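Local coordinates for THUMP domain-containing protein (Pyrococcus horikoshii, PDB 1VBK) that probably binds RNA and ATP as a ThiI-like protein, joining a ferredoxin-like domain and a THUMP domain to a nucleotide-binding domain, with its exact reaction unsettled, at residues A[131-134]-A[135-139]; A[95-98]-A[99-103]; A[272-275]-A[276-280]; A[240-243]-A[244-248]; A[19-22]-A[23-26]. All coordinates share one frame; numbering follows the deposited sequence.

Interaction 1 of 5, residues A[131-134]-A[135-139]; sequences VGEY and ILNNE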
loop_
_atom_site.group_PDB
_atom_site.type_symbol
_atom_site.label_atom_id
_atom_site.label_comp_id
_atom_site.label_asym_id
_atom_site.label_seq_id
_atom_site.Cartn_x
_atom_site.Cartn_y
_atom_site.Cartn_z
ATOM N N VAL A 131 -27.632 -43.236 5.009
ATOM C CA VAL A 131 -26.361 -43.693 4.454
ATOM C C VAL A 131 -25.684 -44.645 5.434
ATOM O O VAL A 131 -25.095 -45.647 5.031
ATOM C CB VAL A 131 -25.415 -42.502 4.159
ATOM C CG1 VAL A 131 -24.025 -43.011 3.777
ATOM C CG2 VAL A 131 -25.985 -41.666 3.022
ATOM N N GLY A 132 -25.768 -44.326 6.722
ATOM C CA GLY A 132 -25.165 -45.181 7.727
ATOM C C GLY A 132 -25.833 -46.544 7.750
ATOM O O GLY A 132 -25.170 -47.557 7.948
ATOM N N GLU A 133 -27.150 -46.567 7.555
ATOM C CA GLU A 133 -27.906 -47.818 7.542
ATOM C C GLU A 133 -27.509 -48.657 6.331
ATOM O O GLU A 133 -27.452 -49.884 6.403
ATOM C CB GLU A 133 -29.411 -47.535 7.493
ATOM C CG GLU A 133 -30.248 -48.771 7.177
ATOM C CD GLU A 133 -31.731 -48.476 7.079
ATOM O OE1 GLU A 133 -32.113 -47.568 6.308
ATOM O OE2 GLU A 133 -32.515 -49.162 7.770
ATOM N N TYR A 134 -27.241 -47.984 5.217
ATOM C CA TYR A 134 -26.844 -48.658 3.987
ATOM C C TYR A 134 -25.489 -49.335 4.190
ATOM O O TYR A 134 -25.302 -50.494 3.822
ATOM C CB TYR A 134 -26.749 -47.646 2.841
ATOM C CG TYR A 134 -26.547 -48.273 1.483
ATOM C CD1 TYR A 134 -27.557 -49.034 0.887
ATOM C CD2 TYR A 134 -25.350 -48.103 0.786
ATOM C CE1 TYR A 134 -27.379 -49.609 -0.378
ATOM C CE2 TYR A 134 -25.163 -48.675 -0.474
ATOM C CZ TYR A 134 -26.180 -49.422 -1.051
ATOM O OH TYR A 134 -26.003 -49.968 -2.306
ATOM N N ILE A 135 -24.544 -48.604 4.777
ATOM C CA ILE A 135 -23.217 -49.153 5.027
ATOM C C ILE A 135 -23.287 -50.304 6.047
ATOM O O ILE A 135 -22.663 -51.353 5.858
ATOM C CB ILE A 135 -22.251 -48.029 5.507
ATOM C CG1 ILE A 135 -22.079 -47.002 4.381
ATOM C CG2 ILE A 135 -20.885 -48.615 5.888
ATOM C CD1 ILE A 135 -21.167 -45.849 4.718
ATOM N N LEU A 136 -24.061 -50.121 7.113
ATOM C CA LEU A 136 -24.206 -51.157 8.136
ATOM C C LEU A 136 -24.805 -52.460 7.601
ATOM O O LEU A 136 -24.533 -53.537 8.134
ATOM C CB LEU A 136 -25.077 -50.649 9.292
ATOM C CG LEU A 136 -24.405 -49.740 10.321
ATOM C CD1 LEU A 136 -25.459 -49.167 11.258
ATOM C CD2 LEU A 136 -23.369 -50.535 11.104
ATOM N N ASN A 137 -25.622 -52.353 6.557
ATOM C CA ASN A 137 -26.266 -53.513 5.944
ATOM C C ASN A 137 -25.365 -54.223 4.936
ATOM O O ASN A 137 -25.681 -55.323 4.488
ATOM C CB ASN A 137 -27.551 -53.088 5.221
ATOM C CG ASN A 137 -28.723 -52.858 6.172
ATOM O OD1 ASN A 137 -29.749 -52.301 5.780
ATOM N ND2 ASN A 137 -28.581 -53.301 7.414
ATOM N N ASN A 138 -24.247 -53.602 4.578
ATOM C CA ASN A 138 -23.351 -54.188 3.588
ATOM C C ASN A 138 -21.913 -54.418 4.045
ATOM O O ASN A 138 -21.103 -54.970 3.298
ATOM C CB ASN A 138 -23.354 -53.312 2.330
ATOM C CG ASN A 138 -24.677 -53.377 1.581
ATOM O OD1 ASN A 138 -24.975 -54.367 0.921
ATOM N ND2 ASN A 138 -25.481 -52.324 1.694
ATOM N N GLU A 139 -21.595 -54.018 5.271
ATOM C CA GLU A 139 -20.239 -54.173 5.780
ATOM C C GLU A 139 -20.233 -54.442 7.271
ATOM O O GLU A 139 -21.132 -54.002 7.989
ATOM C CB GLU A 139 -19.424 -52.892 5.534
ATOM C CG GLU A 139 -18.914 -52.694 4.114
ATOM C CD GLU A 139 -17.826 -53.687 3.740
ATOM O OE1 GLU A 139 -16.949 -53.959 4.590
ATOM O OE2 GLU A 139 -17.837 -54.188 2.596
#
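Val131 and Ile135, one helical turn apart, lie side by side and point the same way, with Val131 CG1 reaching Ile135 CD1 at 4.1 Å. Both are branched aliphatics, well suited to the buried side of helix 124-138: Val131 packs on Ala91 of helix 84-102 and on Val111 and Ile154 of the sheet, while Ile135 meets Phe109 and Ile152. Gly132, also buried, brings no side chain to this side, and its carbonyl takes Leu136 N at 2.9 Å.

Glu133 and Asn137 make the looser, exposed side: they run alongside each other, Glu133 CG coming no nearer than 3.8 Å to Asn137 OD1, with carboxylate and amide planes 35° apart. Asn138 is the polar exception, for Asn138 ND2 donates to Tyr134 O at 2.8 Å, with an N-H...O angle of 151°. The same ND2 sits over the centre of the Tyr134 ring, 3.8 Å above its plane. With CG anti to the backbone N (chi1 -171°), the Tyr134 ring is carried to where its face meets that amide.

Where the backbone bonds of Asn137 N become bent (to Glu133 O) and weak (to Tyr134 O), a side-chain amide supplies a well-formed donor to the Tyr134 carbonyl. The amide nitrogen over the ring is consistent with a weak polar-aromatic attraction, though the direction of the second N-H is not established.

Interaction 2 of 5, residues A[95-98]-A[99-103]; sequences FRKK and AKEVG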
loop_
_atom_site.group_PDB
_atom_site.type_symbol
_atom_site.label_atom_id
_atom_site.label_comp_id
_atom_site.label_asym_id
_atom_site.label_seq_id
_atom_site.Cartn_x
_atom_site.Cartn_y
_atom_site.Cartn_z
ATOM N N PHE A 95 -16.257 -46.023 1.216
ATOM C CA PHE A 95 -16.089 -46.594 2.545
ATOM C C PHE A 95 -15.229 -47.842 2.430
ATOM O O PHE A 95 -14.307 -48.049 3.219
ATOM C CB PHE A 95 -17.451 -46.955 3.148
ATOM C CG PHE A 95 -17.363 -47.668 4.473
ATOM C CD1 PHE A 95 -17.123 -49.041 4.531
ATOM C CD2 PHE A 95 -17.508 -46.965 5.664
ATOM C CE1 PHE A 95 -17.027 -49.705 5.760
ATOM C CE2 PHE A 95 -17.416 -47.613 6.895
ATOM C CZ PHE A 95 -17.174 -48.989 6.942
ATOM N N ARG A 96 -15.533 -48.673 1.436
ATOM C CA ARG A 96 -14.785 -49.906 1.233
ATOM C C ARG A 96 -13.328 -49.636 0.893
ATOM O O ARG A 96 -12.433 -50.326 1.385
ATOM C CB ARG A 96 -15.469 -50.758 0.160
ATOM C CG ARG A 96 -16.711 -51.444 0.710
ATOM C CD ARG A 96 -17.602 -52.064 -0.348
ATOM N NE ARG A 96 -18.594 -52.940 0.275
ATOM C CZ ARG A 96 -19.613 -53.506 -0.363
ATOM N NH1 ARG A 96 -19.793 -53.290 -1.656
ATOM N NH2 ARG A 96 -20.444 -54.304 0.298
ATOM N N LYS A 97 -13.082 -48.615 0.081
ATOM C CA LYS A 97 -11.714 -48.278 -0.279
ATOM C C LYS A 97 -10.940 -47.887 0.976
ATOM O O LYS A 97 -9.820 -48.341 1.194
ATOM C CB LYS A 97 -11.683 -47.126 -1.285
ATOM C CG LYS A 97 -10.273 -46.645 -1.588
ATOM C CD LYS A 97 -10.232 -45.678 -2.764
ATOM C CE LYS A 97 -8.827 -45.122 -2.949
ATOM N NZ LYS A 97 -7.815 -46.219 -3.028
ATOM N N LYS A 98 -11.550 -47.046 1.806
ATOM C CA LYS A 98 -10.904 -46.605 3.031
ATOM C C LYS A 98 -10.758 -47.758 4.023
ATOM O O LYS A 98 -9.717 -47.901 4.668
ATOM C CB LYS A 98 -11.706 -45.471 3.665
ATOM C CG LYS A 98 -11.132 -44.941 4.976
ATOM C CD LYS A 98 -9.817 -44.203 4.784
ATOM C CE LYS A 98 -9.387 -43.556 6.094
ATOM N NZ LYS A 98 -8.140 -42.762 5.951
ATOM N N ALA A 99 -11.796 -48.583 4.140
ATOM C CA ALA A 99 -11.760 -49.710 5.068
ATOM C C ALA A 99 -10.608 -50.650 4.736
ATOM O O ALA A 99 -9.961 -51.192 5.634
ATOM C CB ALA A 99 -13.089 -50.470 5.038
ATOM N N LYS A 100 -10.344 -50.844 3.449
ATOM C CA LYS A 100 -9.252 -51.720 3.044
ATOM C C LYS A 100 -7.934 -51.142 3.554
ATOM O O LYS A 100 -7.066 -51.878 4.025
ATOM C CB LYS A 100 -9.203 -51.856 1.520
ATOM C CG LYS A 100 -8.110 -52.790 1.037
ATOM C CD LYS A 100 -8.009 -52.825 -0.482
ATOM C CE LYS A 100 -6.908 -53.781 -0.933
ATOM N NZ LYS A 100 -6.695 -53.744 -2.408
ATOM N N GLU A 101 -7.792 -49.822 3.463
ATOM C CA GLU A 101 -6.583 -49.151 3.927
ATOM C C GLU A 101 -6.480 -49.209 5.453
ATOM O O GLU A 101 -5.391 -49.389 6.001
ATOM C CB GLU A 101 -6.570 -47.695 3.453
ATOM C CG GLU A 101 -6.585 -47.562 1.939
ATOM C CD GLU A 101 -6.745 -46.127 1.468
ATOM O OE1 GLU A 101 -6.906 -45.921 0.243
ATOM O OE2 GLU A 101 -6.708 -45.208 2.318
ATOM N N VAL A 102 -7.611 -49.052 6.138
ATOM C CA VAL A 102 -7.628 -49.110 7.600
ATOM C C VAL A 102 -7.202 -50.509 8.055
ATOM O O VAL A 102 -6.426 -50.655 9.000
ATOM C CB VAL A 102 -9.032 -48.760 8.147
ATOM C CG1 VAL A 102 -9.106 -49.045 9.641
ATOM C CG2 VAL A 102 -9.324 -47.276 7.889
ATOM N N GLY A 103 -7.715 -51.530 7.374
ATOM C CA GLY A 103 -7.335 -52.903 7.673
ATOM C C GLY A 103 -7.883 -53.565 8.924
ATOM O O GLY A 103 -7.212 -54.408 9.526
#
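Successive i to i+4 bonds carry helix 84-102 through its last turns, from Ala99 N to Phe95 O at 2.7 Å to Val102 N to Lys98 O at 2.8 Å, the Glu101 N to Lys97 O bond among them being weak, before Gly103 leaves the helix with a positive phi of 74°, a conformation easily reached without a side chain. On the solvent side Lys97 and Glu101 form a salt bridge, Lys97 NZ to Glu101 OE1 at 3.4 Å, whose hydrogen bond is weak. The lysine chain is extended until its final bend (chi4 52°), which brings the ammonium group over to the carboxylate. Lys98 instead bends at chi2, laying its methylenes across the valine: Lys98 CE is 4.1 Å from Val102 CG2. Lysine suits this surface, since its methylenes can lie against an apolar neighbour while the ammonium remains farther out. On the inner side the small Ala99 fits beside the large ring of Phe95, Ala99 CB lying 4.1 Å from Phe95 CE1. That ring is buried against strand 150-157 at Ile150 and Ile152 and meets Phe109 of strand 108-115 edge-to-face; the helix end is thereby seated on the sheet of the THUMP domain.

Interaction 3 of 5, residues A[272-275]-A[276-280]; sequences VSEI and TEDFK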
loop_
_atom_site.group_PDB
_atom_site.type_symbol
_atom_site.label_atom_id
_atom_site.label_comp_id
_atom_site.label_asym_id
_atom_site.label_seq_id
_atom_site.Cartn_x
_atom_site.Cartn_y
_atom_site.Cartn_z
ATOM N N VAL A 272 15.115 -0.586 23.517
ATOM C CA VAL A 272 14.673 -1.086 22.217
ATOM C C VAL A 272 15.069 -0.086 21.134
ATOM O O VAL A 272 14.273 0.279 20.273
ATOM C CB VAL A 272 13.148 -1.374 22.145
ATOM C CG1 VAL A 272 12.791 -2.473 23.127
ATOM C CG2 VAL A 272 12.345 -0.122 22.440
ATOM N N SER A 273 16.323 0.347 21.198
ATOM C CA SER A 273 16.860 1.310 20.251
ATOM C C SER A 273 16.667 0.847 18.809
ATOM O O SER A 273 16.386 1.655 17.926
ATOM C CB SER A 273 18.345 1.541 20.534
ATOM O OG SER A 273 19.053 0.317 20.488
ATOM N N GLU A 274 16.811 -0.451 18.566
ATOM C CA GLU A 274 16.634 -0.952 17.212
ATOM C C GLU A 274 15.207 -0.700 16.740
ATOM O O GLU A 274 14.979 -0.439 15.562
ATOM C CB GLU A 274 16.973 -2.444 17.130
ATOM C CG GLU A 274 16.621 -3.071 15.787
ATOM C CD GLU A 274 17.488 -4.266 15.444
ATOM O OE1 GLU A 274 17.965 -4.947 16.375
ATOM O OE2 GLU A 274 17.682 -4.529 14.237
ATOM N N ILE A 275 14.248 -0.764 17.659
ATOM C CA ILE A 275 12.854 -0.522 17.305
ATOM C C ILE A 275 12.617 0.960 17.001
ATOM O O ILE A 275 11.957 1.304 16.018
ATOM C CB ILE A 275 11.898 -0.982 18.440
ATOM C CG1 ILE A 275 11.909 -2.510 18.533
ATOM C CG2 ILE A 275 10.483 -0.483 18.176
ATOM C CD1 ILE A 275 11.104 -3.063 19.692
ATOM N N THR A 276 13.160 1.836 17.842
ATOM C CA THR A 276 13.006 3.274 17.641
ATOM C C THR A 276 13.780 3.719 16.396
ATOM O O THR A 276 13.325 4.582 15.643
ATOM C CB THR A 276 13.502 4.055 18.872
ATOM O OG1 THR A 276 14.847 3.662 19.180
ATOM C CG2 THR A 276 12.611 3.758 20.077
ATOM N N GLU A 277 14.950 3.123 16.187
ATOM C CA GLU A 277 15.775 3.432 15.023
ATOM C C GLU A 277 15.035 2.973 13.764
ATOM O O GLU A 277 14.984 3.696 12.767
ATOM C CB GLU A 277 17.131 2.727 15.137
ATOM C CG GLU A 277 18.127 3.443 16.043
ATOM C CD GLU A 277 19.244 2.536 16.527
ATOM O OE1 GLU A 277 19.589 1.574 15.810
ATOM O OE2 GLU A 277 19.790 2.792 17.624
ATOM N N ASP A 278 14.462 1.770 13.825
ATOM C CA ASP A 278 13.698 1.202 12.712
ATOM C C ASP A 278 12.560 2.138 12.351
ATOM O O ASP A 278 12.276 2.381 11.178
ATOM C CB ASP A 278 13.097 -0.153 13.099
ATOM C CG ASP A 278 14.026 -1.310 12.824
ATOM O OD1 ASP A 278 13.649 -2.455 13.148
ATOM O OD2 ASP A 278 15.127 -1.083 12.279
ATOM N N PHE A 279 11.898 2.651 13.378
ATOM C CA PHE A 279 10.786 3.557 13.174
ATOM C C PHE A 279 11.214 4.786 12.376
ATOM O O PHE A 279 10.423 5.357 11.620
ATOM C CB PHE A 279 10.213 3.998 14.521
ATOM C CG PHE A 279 9.066 4.945 14.396
ATOM C CD1 PHE A 279 7.796 4.477 14.076
ATOM C CD2 PHE A 279 9.259 6.314 14.549
ATOM C CE1 PHE A 279 6.731 5.362 13.907
ATOM C CE2 PHE A 279 8.201 7.207 14.382
ATOM C CZ PHE A 279 6.935 6.728 14.060
ATOM N N LYS A 280 12.467 5.193 12.537
ATOM C CA LYS A 280 12.967 6.369 11.836
ATOM C C LYS A 280 13.560 6.104 10.456
ATOM O O LYS A 280 13.466 6.956 9.576
ATOM C CB LYS A 280 14.010 7.090 12.693
ATOM C CG LYS A 280 13.464 7.686 13.984
ATOM C CD LYS A 280 14.580 8.299 14.812
ATOM C CE LYS A 280 14.051 8.923 16.091
ATOM N NZ LYS A 280 15.166 9.398 16.963
HETATM O O HOH W 1 20.294 -0.455 17.774
#
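Thr276 turns its hydroxyl back over the preceding turn, and Thr276 OG1 donates to Ser273 O at 2.8 Å. With chi1 at 54°, OG1 lies between the backbone N and the carbonyl carbon, where it reaches that oxygen from well off the C=O direction (106° at the oxygen). Ser273 O is therefore gripped twice, for Glu277 N also bonds to it at 2.7 Å, nearly in line with the carbonyl. Threonine suits an exposed helical site because its hydroxyl can be satisfied by the backbone in this way.

Glu277, extended beyond CG, lies along the same turn: Glu277 OE2 comes to 3.5 Å from Ser273 CB, and a water joins the two side chains, donating to Glu277 OE1 and bonding to Ser273 OG. Asn269 is a further partner of that hydroxyl. Glu274 and Asp278 run side by side with carboxylate planes 65° apart; their like charges, 4.7 Å apart from Glu274 OE2 to Asp278 OD1, are both met by Lys261, which should ease repulsion, and Tyr288 also bonds to Asp278.

Helix 273-281, with Val272 at its N-cap position, crosses over between parallel strands 258-260 and 286-287, while Phe279 packs on Thr18 of the second subunit.

Interaction 4 of 5, residues A[240-243]-A[244-248]; sequences VAES and FDRVL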
loop_
_atom_site.group_PDB
_atom_site.type_symbol
_atom_site.label_atom_id
_atom_site.label_comp_id
_atom_site.label_asym_id
_atom_site.label_seq_id
_atom_site.Cartn_x
_atom_site.Cartn_y
_atom_site.Cartn_z
ATOM N N VAL A 240 17.921 -8.481 -4.123
ATOM C CA VAL A 240 19.186 -8.182 -3.466
ATOM C C VAL A 240 19.408 -6.675 -3.534
ATOM O O VAL A 240 19.460 -6.102 -4.618
ATOM C CB VAL A 240 20.366 -8.900 -4.168
ATOM C CG1 VAL A 240 21.658 -8.655 -3.404
ATOM C CG2 VAL A 240 20.082 -10.386 -4.270
ATOM N N ALA A 241 19.521 -6.031 -2.375
ATOM C CA ALA A 241 19.742 -4.587 -2.326
ATOM C C ALA A 241 21.155 -4.316 -1.834
ATOM O O ALA A 241 21.502 -4.653 -0.704
ATOM C CB ALA A 241 18.722 -3.927 -1.403
ATOM N N GLU A 242 21.967 -3.702 -2.690
ATOM C CA GLU A 242 23.358 -3.399 -2.370
ATOM C C GLU A 242 23.519 -2.317 -1.303
ATOM O O GLU A 242 24.567 -2.226 -0.668
ATOM C CB GLU A 242 24.109 -2.971 -3.637
ATOM C CG GLU A 242 23.612 -1.659 -4.245
ATOM C CD GLU A 242 22.427 -1.840 -5.178
ATOM O OE1 GLU A 242 21.536 -2.667 -4.878
ATOM O OE2 GLU A 242 22.381 -1.140 -6.214
ATOM N N SER A 243 22.491 -1.495 -1.117
ATOM C CA SER A 243 22.531 -0.422 -0.121
ATOM C C SER A 243 21.111 -0.054 0.304
ATOM O O SER A 243 20.148 -0.460 -0.340
ATOM C CB SER A 243 23.257 0.799 -0.690
ATOM O OG SER A 243 22.859 1.049 -2.024
ATOM N N PHE A 244 20.975 0.719 1.379
ATOM C CA PHE A 244 19.641 1.072 1.866
ATOM C C PHE A 244 18.808 1.901 0.898
ATOM O O PHE A 244 17.577 1.813 0.910
ATOM C CB PHE A 244 19.725 1.800 3.212
ATOM C CG PHE A 244 18.411 1.855 3.954
ATOM C CD1 PHE A 244 17.805 0.686 4.406
ATOM C CD2 PHE A 244 17.778 3.070 4.189
ATOM C CE1 PHE A 244 16.583 0.728 5.083
ATOM C CE2 PHE A 244 16.551 3.126 4.867
ATOM C CZ PHE A 244 15.954 1.953 5.313
ATOM N N ASP A 245 19.456 2.707 0.064
ATOM C CA ASP A 245 18.716 3.522 -0.890
ATOM C C ASP A 245 17.871 2.633 -1.803
ATOM O O ASP A 245 16.743 2.982 -2.147
ATOM C CB ASP A 245 19.668 4.410 -1.708
ATOM C CG ASP A 245 20.803 3.630 -2.350
ATOM O OD1 ASP A 245 20.961 2.438 -2.041
ATOM O OD2 ASP A 245 21.550 4.216 -3.163
ATOM N N ARG A 246 18.407 1.472 -2.170
ATOM C CA ARG A 246 17.687 0.537 -3.032
ATOM C C ARG A 246 16.451 -0.040 -2.330
ATOM O O ARG A 246 15.453 -0.360 -2.976
ATOM C CB ARG A 246 18.617 -0.602 -3.468
ATOM C CG ARG A 246 19.828 -0.142 -4.278
ATOM C CD ARG A 246 19.412 0.472 -5.617
ATOM N NE ARG A 246 18.562 -0.437 -6.386
ATOM C CZ ARG A 246 18.024 -0.146 -7.569
ATOM N NH1 ARG A 246 18.243 1.034 -8.134
ATOM N NH2 ARG A 246 17.253 -1.034 -8.184
ATOM N N VAL A 247 16.520 -0.179 -1.009
ATOM C CA VAL A 247 15.389 -0.697 -0.244
ATOM C C VAL A 247 14.255 0.336 -0.255
ATOM O O VAL A 247 13.087 -0.008 -0.452
ATOM C CB VAL A 247 15.789 -0.997 1.220
ATOM C CG1 VAL A 247 14.578 -1.473 2.005
ATOM C CG2 VAL A 247 16.891 -2.053 1.254
ATOM N N LEU A 248 14.603 1.601 -0.034
ATOM C CA LEU A 248 13.609 2.669 -0.039
ATOM C C LEU A 248 12.992 2.766 -1.431
ATOM O O LEU A 248 11.790 2.976 -1.567
ATOM C CB LEU A 248 14.247 4.007 0.346
ATOM C CG LEU A 248 14.746 4.101 1.793
ATOM C CD1 LEU A 248 15.534 5.395 1.992
ATOM C CD2 LEU A 248 13.560 4.034 2.744
#
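Glu242 and Arg246 meet at a slant, the carboxylate lying against the aliphatic part of the arginine rather than at its N-H groups. Their flat groups are only 26° apart, yet Glu242 OE2 stands well out of the guanidinium plane, and the salt bridge from Glu242 OE2 to Arg246 NE is long at 3.9 Å: charge attraction without a directed N-H. Within this pair the closest touch is between Glu242 OE1 and Arg246 CG, 3.1 Å. Bends at chi2 (-65°) and chi3 curl the arginine chain past the glutamate. Two long charged chains suit this exposed surface, where a loose pairing of charges is tolerable.

Ser243, close to the start of the helix, places its hydroxyl beside Asp245; the Ser243 OG to Asp245 OD1 distance of 2.4 Å is so short that its exact value is doubtful. Arg246 N has two weak bonds, to Ser243 O at 3.2 Å and to Asp245 OD1 at 2.7 Å. Aspartate is apt here because its short side chain can reach a nearby backbone N-H, and a serine hydroxyl is small enough to sit beside it.

In a buried spot Ala241 points its methyl at the helix, Ala241 CB meeting Val247 CG2 at 3.7 Å. The turn links edge strand 239-241, whose Ala241 makes backbone hydrogen bonds to Tyr209 and Gly211, to helix 244-254; Val247 packs on Ile210 of strand 204-210, and Phe244 meets Phe282 edge-to-face.

Interaction 5 of 5, residues A[19-22]-A[23-26]; sequences RSWF and EKIL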
loop_
_atom_site.group_PDB
_atom_site.type_symbol
_atom_site.label_atom_id
_atom_site.label_comp_id
_atom_site.label_asym_id
_atom_site.label_seq_id
_atom_site.Cartn_x
_atom_site.Cartn_y
_atom_site.Cartn_z
ATOM N N ARG A 19 -16.166 -10.903 1.223
ATOM C CA ARG A 19 -16.129 -12.328 0.916
ATOM C C ARG A 19 -15.773 -12.571 -0.551
ATOM O O ARG A 19 -14.956 -13.442 -0.863
ATOM C CB ARG A 19 -17.485 -12.975 1.225
ATOM C CG ARG A 19 -17.676 -14.340 0.574
ATOM C CD ARG A 19 -19.049 -14.939 0.864
ATOM N NE ARG A 19 -19.142 -15.489 2.215
ATOM C CZ ARG A 19 -18.461 -16.549 2.644
ATOM N NH1 ARG A 19 -17.630 -17.188 1.831
ATOM N NH2 ARG A 19 -18.616 -16.979 3.889
ATOM N N SER A 20 -16.387 -11.800 -1.447
ATOM C CA SER A 20 -16.141 -11.957 -2.878
ATOM C C SER A 20 -14.681 -11.796 -3.286
ATOM O O SER A 20 -14.171 -12.588 -4.084
ATOM C CB SER A 20 -17.004 -10.980 -3.677
ATOM O OG SER A 20 -18.376 -11.293 -3.521
ATOM N N TRP A 21 -14.007 -10.773 -2.765
ATOM C CA TRP A 21 -12.603 -10.576 -3.111
ATOM C C TRP A 21 -11.734 -11.627 -2.430
ATOM O O TRP A 21 -10.735 -12.079 -2.992
ATOM C CB TRP A 21 -12.144 -9.165 -2.737
ATOM C CG TRP A 21 -12.579 -8.169 -3.760
ATOM C CD1 TRP A 21 -13.517 -7.184 -3.611
ATOM C CD2 TRP A 21 -12.160 -8.121 -5.127
ATOM N NE1 TRP A 21 -13.712 -6.531 -4.808
ATOM C CE2 TRP A 21 -12.892 -7.086 -5.754
ATOM C CE3 TRP A 21 -11.238 -8.856 -5.886
ATOM C CZ2 TRP A 21 -12.729 -6.769 -7.104
ATOM C CZ3 TRP A 21 -11.078 -8.538 -7.231
ATOM C CH2 TRP A 21 -11.822 -7.503 -7.824
ATOM N N PHE A 22 -12.126 -12.016 -1.223
ATOM C CA PHE A 22 -11.402 -13.043 -0.483
ATOM C C PHE A 22 -11.362 -14.305 -1.350
ATOM O O PHE A 22 -10.305 -14.908 -1.539
ATOM C CB PHE A 22 -12.121 -13.323 0.848
ATOM C CG PHE A 22 -11.498 -14.424 1.671
ATOM C CD1 PHE A 22 -11.609 -15.758 1.284
ATOM C CD2 PHE A 22 -10.812 -14.126 2.845
ATOM C CE1 PHE A 22 -11.046 -16.781 2.053
ATOM C CE2 PHE A 22 -10.249 -15.140 3.618
ATOM C CZ PHE A 22 -10.366 -16.470 3.220
ATOM N N GLU A 23 -12.516 -14.680 -1.897
ATOM C CA GLU A 23 -12.620 -15.875 -2.727
ATOM C C GLU A 23 -11.858 -15.768 -4.051
ATOM O O GLU A 23 -11.210 -16.725 -4.475
ATOM C CB GLU A 23 -14.100 -16.202 -2.980
ATOM C CG GLU A 23 -14.872 -16.480 -1.687
ATOM C CD GLU A 23 -16.362 -16.684 -1.899
ATOM O OE1 GLU A 23 -16.967 -15.921 -2.681
ATOM O OE2 GLU A 23 -16.934 -17.602 -1.269
ATOM N N LYS A 24 -11.929 -14.614 -4.706
ATOM C CA LYS A 24 -11.219 -14.439 -5.972
ATOM C C LYS A 24 -9.710 -14.527 -5.790
ATOM O O LYS A 24 -9.012 -15.127 -6.611
ATOM C CB LYS A 24 -11.582 -13.096 -6.603
ATOM C CG LYS A 24 -12.996 -13.068 -7.149
ATOM C CD LYS A 24 -13.339 -11.729 -7.761
ATOM C CE LYS A 24 -14.731 -11.770 -8.365
ATOM N NZ LYS A 24 -15.097 -10.456 -8.941
ATOM N N ILE A 25 -9.212 -13.932 -4.714
ATOM C CA ILE A 25 -7.781 -13.942 -4.424
ATOM C C ILE A 25 -7.331 -15.361 -4.063
ATOM O O ILE A 25 -6.263 -15.816 -4.483
ATOM C CB ILE A 25 -7.461 -12.955 -3.273
ATOM C CG1 ILE A 25 -7.754 -11.520 -3.727
ATOM C CG2 ILE A 25 -6.011 -13.086 -2.856
ATOM C CD1 ILE A 25 -7.616 -10.471 -2.622
ATOM N N LEU A 26 -8.159 -16.072 -3.303
ATOM C CA LEU A 26 -7.826 -17.446 -2.928
ATOM C C LEU A 26 -7.810 -18.358 -4.161
ATOM O O LEU A 26 -6.926 -19.205 -4.298
ATOM C CB LEU A 26 -8.819 -17.975 -1.889
ATOM C CG LEU A 26 -8.658 -19.432 -1.430
ATOM C CD1 LEU A 26 -7.225 -19.701 -0.985
ATOM C CD2 LEU A 26 -9.634 -19.704 -0.287
HETATM O O HOH W 2 -16.144 -14.558 -5.281
#
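Over one face of the Trp21 indole stands the ammonium of Lys24, a cation-pi contact with Lys24 NZ 4.8 Å from the centroid of the six-membered ring and 17° off its normal. The extended lysine chain gets there past the ring, Lys24 CD lying 3.9 Å from Trp21 CZ3. At the edge of the Arg19 guanidinium, near its plane, comes Glu23: Arg19 NH1 donates to Glu23 OE2 at 3.2 Å in a salt bridge. The carboxylate is turned 63° against the guanidinium and is met from above its own plane. Arg19 reaches it through a bend at chi3 (-77°). Glu23 OE2 is also hydrogen-bonded to Tyr8 OH, while a water donates to both Glu23 OE1 and Ser20 O, so both carboxylate oxygens are engaged. The Phe22 ring has Glu23 N at its edge and runs beside Leu26, with Phe22 CE1 and Leu26 CD2 4.0 Å apart; these apolar residues suit the buried side.

Helix 19-36 thus packs inward on strand 3-8 of the ferredoxin-like domain, Leu26 resting on Tyr8 and on Val68, while Phe22 touches Pro175 and Trp21 leans on Phe282 of the second subunit.

In the fold
Interactions 1 and 2 belong together: their helices pack side by side in the THUMP domain, with Arg96 of interaction 2 binding Glu139 and Asn138 of interaction 1, and Phe95 packing on Ile135. Interactions 3 and 4 lie in the other half of the chain, their nearest atoms about 7 Å apart, one on a helix beside the parallel sheet, the other where its edge strand 239-241 runs into a helix. Interaction 5 stands between, its centre about 14 Å from the centre of the chain. Interactions 2 and 3 are surface contacts rich in charge; 1, 4 and 5 are partly buried, pairing an apolar side with a polar one. Interactions 3, 4 and 5 also touch the second subunit.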